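Local atomic coordinates of capsid protein (Infectious hypodermal and hematopoietic necrosis virus, PDB entry 3N7X), a protein that forms the icosahedral shell of a shrimp parvovirus from sixty copies of a beta-barrel subunit and binds calcium ions. Residues F56-A61 and C283-D288; D67-Y72 and S185-Y190; Y148-K153 and D192-F197; L162-T167 and Q179-Q184; Q263-M268 and C323-T328. All blocks are in the same frame, centred on the assembly; numbering follows the deposited sequence.

Contact 1: F56-A61 and C283-D288; sequences FEFDAA and CRVQAD
Strands 45-59 and 281-296 pair antiparallel in one sheet of the capsid beta-barrel, and here Phe56, Glu57 and Phe58 run against Val285, Arg284 and Cys283. Phe56 and Val285 form a hydrogen-bonded pair, with Phe56 N to Val285 O at 3.0 Å and Val285 N to Phe56 O at 2.9 Å. Phe58 N continues the ladder, donating a hydrogen bond to Cys283 O at 2.9 Å. Glu57 faces Arg284 as a non-hydrogen-bonded pair, and there Glu57 CA comes 3.1 Å from Cys283 O in a CA-H...O contact.

Phe56, Phe58, Cys283 and Val285 share one buried face, on which Phe58 meets Met266 of strand 264-268; large apolar groups suit this interior. Ala287 is small enough for the Phe56 ring to come against it, CE2 to CB 3.6 Å. Cys283 holds SG between its backbone N and carbonyl carbon (chi1 74°), and the sulfur meets the edge of the Phe58 ring, 4.1 Å from CD2. On the other face Glu57 and Arg284 lie side by side; Glu57 OE2 and Arg284 NE stay 4.9 Å apart, so any attraction is probably modest. Arg284 instead makes a cation-pi contact with Tyr55, a calcium ligand, and packs on Ile271 of a neighbouring subunit. This is an antiparallel strand pair of the jelly-roll beta-barrel characteristic of parvovirus capsid proteins, with aromatic and small apolar side chains on its buried face.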
# COMPACT_ATOMS: atom_id res chain seq x y z
N PHE A 56 10.14 56.08 81.70
CA PHE A 56 10.74 57.38 81.44
C PHE A 56 9.62 58.42 81.35
O PHE A 56 8.52 58.11 80.87
CB PHE A 56 11.52 57.39 80.12
CG PHE A 56 12.78 56.58 80.14
CD1 PHE A 56 13.42 56.25 81.33
CD2 PHE A 56 13.37 56.18 78.94
CE1 PHE A 56 14.62 55.55 81.34
CE2 PHE A 56 14.58 55.48 78.93
CZ PHE A 56 15.21 55.16 80.13
N GLU A 57 9.90 59.63 81.81
CA GLU A 57 8.93 60.72 81.73
C GLU A 57 9.60 61.89 81.04
O GLU A 57 10.81 62.08 81.16
CB GLU A 57 8.46 61.15 83.12
CG GLU A 57 7.78 60.08 83.95
CD GLU A 57 8.77 59.18 84.67
OE1 GLU A 57 9.77 59.71 85.19
OE2 GLU A 57 8.56 57.95 84.71
N PHE A 58 8.82 62.68 80.31
CA PHE A 58 9.36 63.82 79.58
C PHE A 58 8.40 65.00 79.58
O PHE A 58 7.18 64.81 79.64
CB PHE A 58 9.60 63.46 78.12
CG PHE A 58 10.55 62.31 77.91
CD1 PHE A 58 11.92 62.48 78.04
CD2 PHE A 58 10.06 61.05 77.55
CE1 PHE A 58 12.79 61.43 77.82
CE2 PHE A 58 10.92 59.99 77.33
CZ PHE A 58 12.30 60.18 77.46
N ASP A 59 8.96 66.20 79.49
CA ASP A 59 8.15 67.41 79.38
C ASP A 59 8.81 68.19 78.25
O ASP A 59 9.67 67.65 77.55
CB ASP A 59 8.12 68.22 80.68
CG ASP A 59 9.49 68.67 81.13
OD1 ASP A 59 10.43 68.72 80.31
OD2 ASP A 59 9.63 69.00 82.33
N ALA A 60 8.44 69.45 78.07
CA ALA A 60 9.01 70.25 76.99
C ALA A 60 10.46 70.70 77.22
O ALA A 60 10.96 71.56 76.49
CB ALA A 60 8.12 71.45 76.72
N ALA A 61 11.12 70.12 78.22
CA ALA A 61 12.52 70.45 78.52
C ALA A 61 12.72 71.93 78.84
O ALA A 61 13.80 72.49 78.64
CB ALA A 61 13.42 70.05 77.35
N CYS A 283 4.73 63.23 79.23
CA CYS A 283 4.32 61.87 78.94
C CYS A 283 5.22 60.87 79.63
O CYS A 283 6.32 61.21 80.08
CB CYS A 283 4.36 61.61 77.44
SG CYS A 283 6.04 61.42 76.80
N ARG A 284 4.74 59.64 79.73
CA ARG A 284 5.50 58.55 80.33
C ARG A 284 5.49 57.39 79.37
O ARG A 284 4.45 57.06 78.79
CB ARG A 284 4.87 58.12 81.65
CG ARG A 284 5.29 56.72 82.12
CD ARG A 284 4.64 56.47 83.44
NE ARG A 284 4.68 55.10 83.95
CZ ARG A 284 4.16 54.05 83.34
NH1 ARG A 284 3.56 54.18 82.16
NH2 ARG A 284 4.15 52.88 83.94
N VAL A 285 6.64 56.76 79.19
CA VAL A 285 6.74 55.63 78.28
C VAL A 285 7.45 54.49 78.98
O VAL A 285 8.03 54.67 80.04
CB VAL A 285 7.55 55.99 77.01
CG1 VAL A 285 6.95 57.21 76.33
CG2 VAL A 285 9.01 56.24 77.37
N GLN A 286 7.38 53.31 78.37
CA GLN A 286 8.08 52.15 78.90
C GLN A 286 9.26 51.98 77.96
O GLN A 286 9.13 52.16 76.75
CB GLN A 286 7.21 50.89 78.85
CG GLN A 286 7.88 49.70 79.51
CD GLN A 286 7.06 48.43 79.43
OE1 GLN A 286 5.85 48.45 79.65
NE2 GLN A 286 7.72 47.31 79.14
N ALA A 287 10.43 51.66 78.51
CA ALA A 287 11.61 51.49 77.69
C ALA A 287 12.27 50.16 77.99
O ALA A 287 12.70 49.91 79.11
CB ALA A 287 12.59 52.63 77.94
N ASP A 288 12.32 49.29 76.98
CA ASP A 288 12.93 47.98 77.15
C ASP A 288 14.34 48.00 76.57
O ASP A 288 14.55 48.43 75.43
CB ASP A 288 12.06 46.91 76.48
CG ASP A 288 10.66 46.83 77.09
OD1 ASP A 288 10.49 47.23 78.27
OD2 ASP A 288 9.73 46.35 76.40

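Contact 2: D67-Y72 and S185-Y190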
# COMPACT_ATOMS: atom_id res chain seq x y z
N ASP A 67 11.84 77.41 75.44
CA ASP A 67 13.04 77.88 74.76
C ASP A 67 13.61 76.67 74.03
O ASP A 67 13.05 75.58 74.09
CB ASP A 67 14.07 78.47 75.74
CG ASP A 67 14.63 77.44 76.70
OD1 ASP A 67 15.05 76.34 76.25
OD2 ASP A 67 14.67 77.73 77.91
N GLY A 68 14.72 76.85 73.33
CA GLY A 68 15.32 75.74 72.61
C GLY A 68 16.72 75.46 73.10
O GLY A 68 17.60 75.12 72.32
N LYS A 69 16.92 75.58 74.41
CA LYS A 69 18.24 75.37 75.00
C LYS A 69 18.60 73.94 75.38
O LYS A 69 19.76 73.54 75.28
CB LYS A 69 18.40 76.27 76.22
CG LYS A 69 18.20 77.74 75.93
CD LYS A 69 18.27 78.57 77.21
CE LYS A 69 18.12 80.05 76.93
NZ LYS A 69 18.08 80.86 78.18
N ASN A 70 17.62 73.16 75.84
CA ASN A 70 17.89 71.79 76.26
C ASN A 70 17.01 70.72 75.64
O ASN A 70 15.92 70.99 75.14
CB ASN A 70 17.79 71.66 77.78
CG ASN A 70 18.66 72.66 78.51
OD1 ASN A 70 18.23 73.78 78.79
ND2 ASN A 70 19.89 72.26 78.82
N LEU A 71 17.51 69.49 75.70
CA LEU A 71 16.81 68.31 75.20
C LEU A 71 17.24 67.15 76.08
O LEU A 71 18.35 67.16 76.62
CB LEU A 71 17.20 68.02 73.74
CG LEU A 71 16.72 69.00 72.66
CD1 LEU A 71 17.32 68.61 71.31
CD2 LEU A 71 15.20 68.98 72.59
N TYR A 72 16.37 66.17 76.25
CA TYR A 72 16.74 65.01 77.05
C TYR A 72 17.60 64.16 76.14
O TYR A 72 17.36 64.08 74.94
CB TYR A 72 15.51 64.19 77.45
CG TYR A 72 14.60 64.89 78.42
CD1 TYR A 72 13.58 65.73 77.97
CD2 TYR A 72 14.74 64.69 79.80
CE1 TYR A 72 12.72 66.36 78.87
CE2 TYR A 72 13.89 65.32 80.70
CZ TYR A 72 12.88 66.15 80.24
OH TYR A 72 12.03 66.76 81.13
N SER A 185 22.82 77.15 74.53
CA SER A 185 22.66 78.03 75.69
C SER A 185 22.00 79.37 75.38
O SER A 185 21.37 79.96 76.25
CB SER A 185 24.01 78.27 76.36
OG SER A 185 24.91 78.88 75.45
N THR A 186 22.12 79.83 74.14
CA THR A 186 21.53 81.12 73.76
C THR A 186 20.21 81.01 72.99
O THR A 186 19.70 82.02 72.51
CB THR A 186 22.51 81.94 72.88
OG1 THR A 186 22.72 81.26 71.63
CG2 THR A 186 23.84 82.11 73.59
N ALA A 187 19.67 79.81 72.89
CA ALA A 187 18.42 79.59 72.15
C ALA A 187 17.14 79.98 72.88
O ALA A 187 16.44 79.13 73.44
CB ALA A 187 18.33 78.15 71.70
N ALA A 188 16.83 81.27 72.88
CA ALA A 188 15.62 81.73 73.53
C ALA A 188 14.44 81.23 72.69
O ALA A 188 13.38 80.89 73.23
CB ALA A 188 15.61 83.26 73.61
N ASN A 189 14.63 81.20 71.37
CA ASN A 189 13.61 80.74 70.43
C ASN A 189 13.39 79.23 70.58
O ASN A 189 14.26 78.43 70.22
CB ASN A 189 14.04 81.07 69.00
CG ASN A 189 13.20 80.36 67.96
OD1 ASN A 189 12.01 80.12 68.17
ND2 ASN A 189 13.80 80.04 66.83
N TYR A 190 12.22 78.85 71.09
CA TYR A 190 11.92 77.44 71.31
C TYR A 190 11.83 76.60 70.05
O TYR A 190 11.82 75.37 70.12
CB TYR A 190 10.63 77.30 72.14
CG TYR A 190 9.35 77.41 71.35
CD1 TYR A 190 9.11 78.51 70.53
CD2 TYR A 190 8.37 76.42 71.45
CE1 TYR A 190 7.92 78.62 69.81
CE2 TYR A 190 7.17 76.52 70.74
CZ TYR A 190 6.95 77.62 69.92
OH TYR A 190 5.77 77.72 69.22
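The flat peptide group of Ala187 presents its carbonyl to Gly68 N, which comes in 27° out of the carbonyl plane and forms a hydrogen bond from Gly68 N to Ala187 O of 2.9 Å. The carboxylate of Asp67 is met from above its plane by Lys69 N, at 2.7 Å from OD1. The third flat group, the Tyr190 ring, leads away from this meeting: it makes a cation-pi contact with Lys272 and meets the ring of Tyr55 of a neighbouring subunit, while Tyr190 CB stays 3.5 Å from Asp67 N.

Asp67 OD1 and Lys69 N close an Asx turn, which bends the chain just before strand 70-74 begins; opposite it, Ala187 is the centre of an inverse gamma turn. Two compact turns thus dock at the N-terminal end of strand 70-74, and small residues fit there. Gly68 puts bare backbone against the loop, and the methyl of Ala187 comes to 3.2 Å from Gly68 O (CB to O).

Lys69 supplies length instead of compactness. With its chain extended beyond CG, its methylenes run past two carbonyls, CG 3.4 Å from Ala187 O and CE 3.3 Å from Ser185 O. Further along the loop, Asn189 OD1 accepts from the backbone N of Glu191, a calcium ligand, at the turn into helix 192-196, and the backbone of Asn189 bonds to the same neighbouring subunit.

Contact 3: Y148-K153 and D192-F197; sequences YLEIFK and DPIQQF
Apolar packing round the Phe152 ring carries the contact. Pro193 CB lies over one face, 4.0 Å from Phe152 CZ, and Ile194 CG2 reaches the ring's edge near its plane. Phe197 arrives with its side chain at about a right angle to that of Phe152, its CB 3.7 Å from Phe152 CD1. The two rings are oblique, with centroids 5.5 Å apart and planes inclined by 45°. Phe152 CG stands anti to the carbonyl carbon (chi1 -55°), which carries the ring off the sheet towards the helix and the residue that follows it.

The short helix 192-196 thereby covers strand 149-153 of the barrel's second sheet, at an axis angle of 48°. Pro193 suits the first turn of a helix, where its missing N-H costs no bond, and its ring adds a rigid apolar surface.

Polar groups lie around this packing. Lys153 O approaches the edge of the Phe197 ring, 3.8 Å from CD1. Glu150 passes its carboxylate by the Ile194 methyl, OE2 to CG2 4.1 Å; the charge is met by a salt bridge to Arg267 and by hydrogen bonds to Ser269 and to Tyr55 of a neighbouring subunit. Gln195 NE2 bonds to Gln196 OE1 at 3.0 Å, and Gln196 OE1 also accepts from Cys302 N of a different subunit.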
# COMPACT_ATOMS: atom_id res chain seq x y z
N TYR A 148 2.37 64.83 71.55
CA TYR A 148 3.41 63.90 71.12
C TYR A 148 4.81 64.33 71.51
O TYR A 148 5.06 65.49 71.82
CB TYR A 148 3.33 63.70 69.60
CG TYR A 148 3.54 64.95 68.77
CD1 TYR A 148 4.82 65.35 68.38
CD2 TYR A 148 2.46 65.74 68.38
CE1 TYR A 148 5.01 66.51 67.62
CE2 TYR A 148 2.63 66.89 67.63
CZ TYR A 148 3.91 67.27 67.25
OH TYR A 148 4.07 68.42 66.50
N LEU A 149 5.72 63.36 71.48
CA LEU A 149 7.12 63.57 71.83
C LEU A 149 7.94 63.79 70.56
O LEU A 149 7.64 63.20 69.52
CB LEU A 149 7.64 62.33 72.56
CG LEU A 149 9.08 62.32 73.08
CD1 LEU A 149 9.22 63.27 74.25
CD2 LEU A 149 9.45 60.90 73.51
N GLU A 150 8.95 64.65 70.64
CA GLU A 150 9.82 64.92 69.49
C GLU A 150 11.16 64.24 69.74
O GLU A 150 11.71 64.32 70.84
CB GLU A 150 10.03 66.42 69.31
CG GLU A 150 8.74 67.22 69.15
CD GLU A 150 8.98 68.70 68.87
OE1 GLU A 150 9.96 69.27 69.40
OE2 GLU A 150 8.16 69.30 68.13
N ILE A 151 11.68 63.55 68.73
CA ILE A 151 12.96 62.85 68.83
C ILE A 151 13.91 63.36 67.75
O ILE A 151 13.56 63.37 66.56
CB ILE A 151 12.74 61.33 68.68
CG1 ILE A 151 11.78 60.85 69.76
CG2 ILE A 151 14.07 60.59 68.78
CD1 ILE A 151 11.34 59.42 69.60
N PHE A 152 15.10 63.77 68.16
CA PHE A 152 16.10 64.33 67.25
C PHE A 152 17.43 63.58 67.24
O PHE A 152 17.78 62.88 68.19
CB PHE A 152 16.39 65.78 67.63
CG PHE A 152 15.18 66.67 67.70
CD1 PHE A 152 14.68 67.27 66.54
CD2 PHE A 152 14.56 66.93 68.91
CE1 PHE A 152 13.57 68.12 66.60
CE2 PHE A 152 13.46 67.79 68.99
CZ PHE A 152 12.96 68.38 67.83
N LYS A 153 18.18 63.78 66.15
CA LYS A 153 19.52 63.22 65.96
C LYS A 153 20.26 64.31 65.20
O LYS A 153 19.72 64.92 64.27
CB LYS A 153 19.50 61.94 65.12
CG LYS A 153 18.92 60.71 65.79
CD LYS A 153 18.96 59.52 64.82
CE LYS A 153 18.30 58.27 65.39
NZ LYS A 153 18.44 57.10 64.48
N ASP A 192 14.13 76.54 67.77
CA ASP A 192 15.48 76.25 67.29
C ASP A 192 15.74 74.78 66.95
O ASP A 192 16.28 74.47 65.89
CB ASP A 192 16.52 76.74 68.30
CG ASP A 192 17.87 76.98 67.66
OD1 ASP A 192 17.94 77.80 66.71
OD2 ASP A 192 18.87 76.35 68.08
N PRO A 193 15.35 73.86 67.85
CA PRO A 193 15.58 72.44 67.57
C PRO A 193 14.99 71.93 66.25
O PRO A 193 15.67 71.22 65.51
CB PRO A 193 14.97 71.76 68.79
CG PRO A 193 15.19 72.76 69.88
CD PRO A 193 14.80 74.05 69.20
N ILE A 194 13.75 72.30 65.95
CA ILE A 194 13.13 71.84 64.71
C ILE A 194 13.68 72.55 63.48
O ILE A 194 13.51 72.09 62.36
CB ILE A 194 11.59 71.99 64.73
CG1 ILE A 194 11.19 73.46 64.71
CG2 ILE A 194 11.01 71.27 65.94
CD1 ILE A 194 9.69 73.69 64.68
N GLN A 195 14.34 73.68 63.69
CA GLN A 195 14.92 74.40 62.57
C GLN A 195 16.33 73.87 62.29
O GLN A 195 16.81 73.93 61.17
CB GLN A 195 15.01 75.91 62.87
CG GLN A 195 15.95 76.67 61.91
CD GLN A 195 16.04 78.17 62.19
OE1 GLN A 195 15.08 78.91 61.95
NE2 GLN A 195 17.19 78.62 62.68
N GLN A 196 16.97 73.32 63.33
CA GLN A 196 18.35 72.87 63.22
C GLN A 196 18.70 71.38 63.07
O GLN A 196 19.51 71.02 62.21
CB GLN A 196 19.13 73.44 64.40
CG GLN A 196 19.10 74.96 64.47
CD GLN A 196 19.86 75.61 63.33
OE1 GLN A 196 19.35 76.50 62.65
NE2 GLN A 196 21.09 75.17 63.11
N PHE A 197 18.12 70.52 63.90
CA PHE A 197 18.44 69.10 63.82
C PHE A 197 18.02 68.43 62.51
O PHE A 197 16.87 68.53 62.08
CB PHE A 197 17.84 68.39 65.03
CG PHE A 197 18.59 68.66 66.30
CD1 PHE A 197 19.56 67.76 66.76
CD2 PHE A 197 18.37 69.83 67.02
CE1 PHE A 197 20.31 68.04 67.90
CE2 PHE A 197 19.12 70.12 68.17
CZ PHE A 197 20.09 69.22 68.61

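Contact 4: L162-T167 and Q179-Q184; sequences LSTKET and QLVTVQ
Two backbone hydrogen bonds join the two segments: Thr182 N to Ser163 O at 3.0 Å, and Lys165 N to Leu180 O, also 3.0 Å. The first donor arrives nearly along the C=O axis; the second stands 46° above the plane of its carbonyl. Thr164 and Val181 face each other as a non-hydrogen-bonded pair whose side chains diverge.

Water bridges the segments at two places. One molecule accepts from Ser163 N at 2.9 Å and donates to Thr182 O at 2.8 Å, tying the two residues together. A second donates to Gln179 OE1 at 2.7 Å and only weakly to Glu166 OE1.

Strands 161-164 and 179-182 are antiparallel neighbours in the barrel's second sheet, and the short connection between them contains helix 171-176 with the calcium ligand Gln176.

Apolar contacts gather at Leu162, which crosses Val181 at about a right angle, CB to CG1 3.5 Å; Val181 CG1 is anti to its own N (chi1 170°), which brings that branch against Leu162. The Leu162 CD1 methyl also meets Val183 CG1 at 3.9 Å. Lys165 lies alongside Leu180, pointing the same way: its aliphatic part packs on the leucine, Lys165 CD to Leu180 CD1 4.1 Å, while its amine makes a long, weak ion pair with Asp63.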
# COMPACT_ATOMS: atom_id res chain seq x y z
N LEU A 162 28.79 68.43 74.29
CA LEU A 162 27.82 69.19 75.06
C LEU A 162 27.92 68.83 76.53
O LEU A 162 28.51 67.81 76.89
CB LEU A 162 26.41 68.90 74.56
CG LEU A 162 26.16 69.13 73.07
CD1 LEU A 162 24.77 68.64 72.72
CD2 LEU A 162 26.34 70.60 72.71
N SER A 163 27.34 69.68 77.37
CA SER A 163 27.33 69.44 78.81
C SER A 163 25.90 69.25 79.27
O SER A 163 24.96 69.76 78.65
CB SER A 163 27.91 70.64 79.57
OG SER A 163 29.31 70.73 79.39
N THR A 164 25.73 68.49 80.34
CA THR A 164 24.41 68.26 80.91
C THR A 164 23.98 69.58 81.54
O THR A 164 24.83 70.38 81.92
CB THR A 164 24.47 67.18 81.99
OG1 THR A 164 25.62 67.42 82.82
CG2 THR A 164 24.60 65.80 81.38
N LYS A 165 22.67 69.82 81.63
CA LYS A 165 22.20 71.06 82.24
C LYS A 165 22.73 71.13 83.67
O LYS A 165 23.17 72.18 84.14
CB LYS A 165 20.68 71.13 82.23
CG LYS A 165 20.14 72.48 82.66
CD LYS A 165 18.62 72.49 82.70
CE LYS A 165 18.08 73.84 83.18
NZ LYS A 165 16.59 73.84 83.27
N GLU A 166 22.68 70.00 84.37
CA GLU A 166 23.20 69.92 85.73
C GLU A 166 24.49 69.15 85.64
O GLU A 166 24.53 68.06 85.07
CB GLU A 166 22.23 69.18 86.63
CG GLU A 166 20.88 69.81 86.66
CD GLU A 166 20.02 69.25 87.76
OE1 GLU A 166 19.84 68.01 87.79
OE2 GLU A 166 19.54 70.05 88.59
N THR A 167 25.56 69.70 86.20
CA THR A 167 26.85 69.04 86.10
C THR A 167 27.20 68.07 87.22
O THR A 167 28.35 67.63 87.33
CB THR A 167 27.95 70.08 85.99
OG1 THR A 167 27.72 71.09 86.97
CG2 THR A 167 27.96 70.70 84.56
N GLN A 179 18.70 62.30 80.80
CA GLN A 179 18.93 63.60 81.42
C GLN A 179 19.02 64.75 80.42
O GLN A 179 19.32 64.55 79.24
CB GLN A 179 20.21 63.53 82.25
CG GLN A 179 20.14 62.49 83.36
CD GLN A 179 18.99 62.75 84.32
OE1 GLN A 179 18.88 63.84 84.89
NE2 GLN A 179 18.13 61.76 84.51
N LEU A 180 18.77 65.97 80.90
CA LEU A 180 18.82 67.14 80.04
C LEU A 180 20.23 67.55 79.66
O LEU A 180 21.15 67.53 80.49
CB LEU A 180 18.12 68.32 80.71
CG LEU A 180 16.59 68.29 80.76
CD1 LEU A 180 16.09 69.55 81.46
CD2 LEU A 180 16.01 68.20 79.35
N VAL A 181 20.40 67.91 78.40
CA VAL A 181 21.68 68.34 77.86
C VAL A 181 21.46 69.69 77.20
O VAL A 181 20.48 69.88 76.48
CB VAL A 181 22.21 67.33 76.81
CG1 VAL A 181 23.41 67.91 76.10
CG2 VAL A 181 22.59 66.02 77.49
N THR A 182 22.36 70.63 77.46
CA THR A 182 22.23 71.95 76.86
C THR A 182 22.77 71.92 75.44
O THR A 182 23.97 71.72 75.23
CB THR A 182 22.99 73.00 77.69
OG1 THR A 182 22.44 73.05 79.01
CG2 THR A 182 22.86 74.38 77.06
N VAL A 183 21.89 72.12 74.47
CA VAL A 183 22.29 72.09 73.07
C VAL A 183 22.56 73.48 72.50
O VAL A 183 23.35 73.62 71.56
CB VAL A 183 21.21 71.38 72.21
CG1 VAL A 183 21.07 69.94 72.66
CG2 VAL A 183 19.89 72.09 72.34
N GLN A 184 21.91 74.50 73.05
CA GLN A 184 22.09 75.88 72.61
C GLN A 184 21.79 76.82 73.77
O GLN A 184 20.65 77.23 73.96
CB GLN A 184 21.13 76.23 71.47
CG GLN A 184 21.68 76.01 70.08
CD GLN A 184 23.03 76.65 69.90
OE1 GLN A 184 23.30 77.75 70.41
NE2 GLN A 184 23.91 75.99 69.14
O HOH W 1 26.41 72.25 76.44
O HOH W 2 20.56 65.95 85.16

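Contact 5: Q263-M268 and C323-T328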
# COMPACT_ATOMS: atom_id res chain seq x y z
N GLN A 263 23.19 59.29 68.93
CA GLN A 263 22.36 59.02 70.10
C GLN A 263 21.14 59.92 69.89
O GLN A 263 21.17 60.80 69.02
CB GLN A 263 23.07 59.37 71.41
CG GLN A 263 23.59 60.80 71.53
CD GLN A 263 25.04 60.94 71.10
OE1 GLN A 263 25.37 60.79 69.92
NE2 GLN A 263 25.92 61.24 72.05
N ILE A 264 20.08 59.72 70.66
CA ILE A 264 18.90 60.53 70.46
C ILE A 264 18.67 61.61 71.51
O ILE A 264 19.15 61.52 72.63
CB ILE A 264 17.64 59.65 70.36
CG1 ILE A 264 17.48 58.83 71.64
CG2 ILE A 264 17.76 58.71 69.17
CD1 ILE A 264 16.26 57.95 71.63
N PHE A 265 17.92 62.63 71.10
CA PHE A 265 17.58 63.76 71.96
C PHE A 265 16.07 63.92 71.87
O PHE A 265 15.48 63.71 70.81
CB PHE A 265 18.29 65.02 71.46
CG PHE A 265 19.78 64.94 71.58
CD1 PHE A 265 20.42 65.18 72.79
CD2 PHE A 265 20.56 64.57 70.48
CE1 PHE A 265 21.80 65.06 72.91
CE2 PHE A 265 21.94 64.45 70.59
CZ PHE A 265 22.56 64.70 71.81
N MET A 266 15.43 64.28 72.98
CA MET A 266 13.97 64.40 72.99
C MET A 266 13.43 65.54 73.82
O MET A 266 14.15 66.17 74.58
CB MET A 266 13.34 63.11 73.53
CG MET A 266 13.83 61.85 72.87
SD MET A 266 14.03 60.55 74.10
CE MET A 266 15.47 61.18 74.96
N ARG A 267 12.13 65.75 73.66
CA ARG A 267 11.37 66.76 74.40
C ARG A 267 9.92 66.64 73.97
O ARG A 267 9.64 66.40 72.79
CB ARG A 267 11.87 68.18 74.10
CG ARG A 267 11.37 68.77 72.80
CD ARG A 267 11.76 70.24 72.69
NE ARG A 267 11.29 70.83 71.44
CZ ARG A 267 11.47 72.10 71.09
NH1 ARG A 267 12.12 72.93 71.91
NH2 ARG A 267 11.01 72.55 69.93
N MET A 268 9.00 66.76 74.92
CA MET A 268 7.60 66.70 74.57
C MET A 268 7.43 67.94 73.69
O MET A 268 8.02 68.98 73.98
CB MET A 268 6.74 66.80 75.83
CG MET A 268 5.25 66.62 75.61
SD MET A 268 4.66 64.92 75.31
CE MET A 268 6.15 64.03 75.22
N CYS A 323 28.37 64.96 76.89
CA CYS A 323 27.73 64.28 75.78
C CYS A 323 28.59 64.46 74.54
O CYS A 323 28.80 65.58 74.07
CB CYS A 323 26.34 64.89 75.56
SG CYS A 323 25.54 64.41 74.02
N TYR A 324 29.11 63.35 74.01
CA TYR A 324 29.95 63.40 72.82
C TYR A 324 29.21 62.87 71.61
O TYR A 324 28.74 61.73 71.60
CB TYR A 324 31.23 62.59 73.04
CG TYR A 324 32.13 63.17 74.10
CD1 TYR A 324 33.07 64.14 73.78
CD2 TYR A 324 32.01 62.77 75.44
CE1 TYR A 324 33.89 64.71 74.76
CE2 TYR A 324 32.82 63.33 76.42
CZ TYR A 324 33.75 64.30 76.08
OH TYR A 324 34.53 64.87 77.06
N ILE A 325 29.12 63.69 70.57
CA ILE A 325 28.44 63.29 69.35
C ILE A 325 29.43 62.96 68.25
O ILE A 325 30.33 63.75 67.95
CB ILE A 325 27.50 64.41 68.87
CG1 ILE A 325 26.52 64.75 69.99
CG2 ILE A 325 26.75 63.96 67.63
CD1 ILE A 325 25.65 65.94 69.69
N MET A 326 29.26 61.79 67.64
CA MET A 326 30.14 61.34 66.57
C MET A 326 29.75 61.89 65.19
O MET A 326 28.58 61.93 64.84
CB MET A 326 30.14 59.82 66.52
CG MET A 326 31.11 59.24 65.51
SD MET A 326 30.79 57.49 65.19
CE MET A 326 31.45 56.73 66.67
N HIS A 327 30.75 62.31 64.42
CA HIS A 327 30.51 62.80 63.07
C HIS A 327 31.66 62.35 62.18
O HIS A 327 32.78 62.84 62.33
CB HIS A 327 30.44 64.33 63.03
CG HIS A 327 29.24 64.89 63.73
ND1 HIS A 327 27.95 64.54 63.40
CD2 HIS A 327 29.14 65.79 64.73
CE1 HIS A 327 27.10 65.19 64.17
NE2 HIS A 327 27.80 65.96 64.99
N THR A 328 31.39 61.43 61.26
CA THR A 328 32.43 60.94 60.37
C THR A 328 32.28 61.58 58.99
O THR A 328 33.09 61.36 58.10
CB THR A 328 32.37 59.41 60.20
OG1 THR A 328 31.11 59.03 59.65
CG2 THR A 328 32.57 58.72 61.54
O HOH W 3 27.43 59.90 68.49
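Phe265 and Ile325 come at each other from opposite directions, and Cys323 joins them at the end of the ring. The ring tip, Phe265 CZ, is 3.9 Å from the terminal methyl CD1 of Ile325, an oblique approach. Cys323 SG lies in the plane of the ring at its edge, 3.7 Å from CZ, in a sulfur-aromatic contact at the ring edge. The sulfur is anti to the backbone N of Cys323 (chi1 168°), and this swings it towards the ring. A polarisable thiol and a branched, purely apolar isoleucine are both well suited to the end of a buried aromatic ring.

Strands 264-268 and 322-324 belong to the same antiparallel sheet of the capsid barrel but are not neighbours in it: strands 70-74, 179-182 and 161-164 lie between them. The contact thus spans the sheet by side chains, with Leu71 and Cys73 of strand 70-74 also against Phe265.

Gln263 adds the polar half. Its chain bends sharply at chi2 and turns the amide towards the backbone after Cys323. Gln263 NE2 donates to Tyr324 O at 2.9 Å along an almost straight bond of 171°; the acceptor is in the plane of the amide, whereas the donor stands 57° above the plane of the Tyr324 carbonyl. The amide oxygen works through a water, which donates to Gln263 OE1 at 2.7 Å and accepts from Met326 N at 2.8 Å. One glutamine amide therefore bonds Tyr324 O directly and Met326 N through the water, while lying close to CG1 of Ile325. Beyond it, Ile325 O accepts from Gln310 NE2 of a neighbouring subunit.

In the fold
From the N terminus, strand 45-59 opens contact 1, and residues 67-72, 148-153 and 162-167 follow as the openings of contacts 2, 3 and 4. Contact 4 closes first, at 179-184, nested within both contact 2 and contact 3. Contact 2 closes at 185-190 and contact 3 at 192-197, so these two cross. All three lie inside the long loop that contact 1 closes at 283-288. Contact 5 opens at 263-268, within that loop, and closes near the C terminus, crossing contact 1. Contact 1 belongs to one barrel sheet and contacts 2 to 5 reach the other; a probable hydrogen bond, Asp59 O with Met268 N, links contacts 1 and 5.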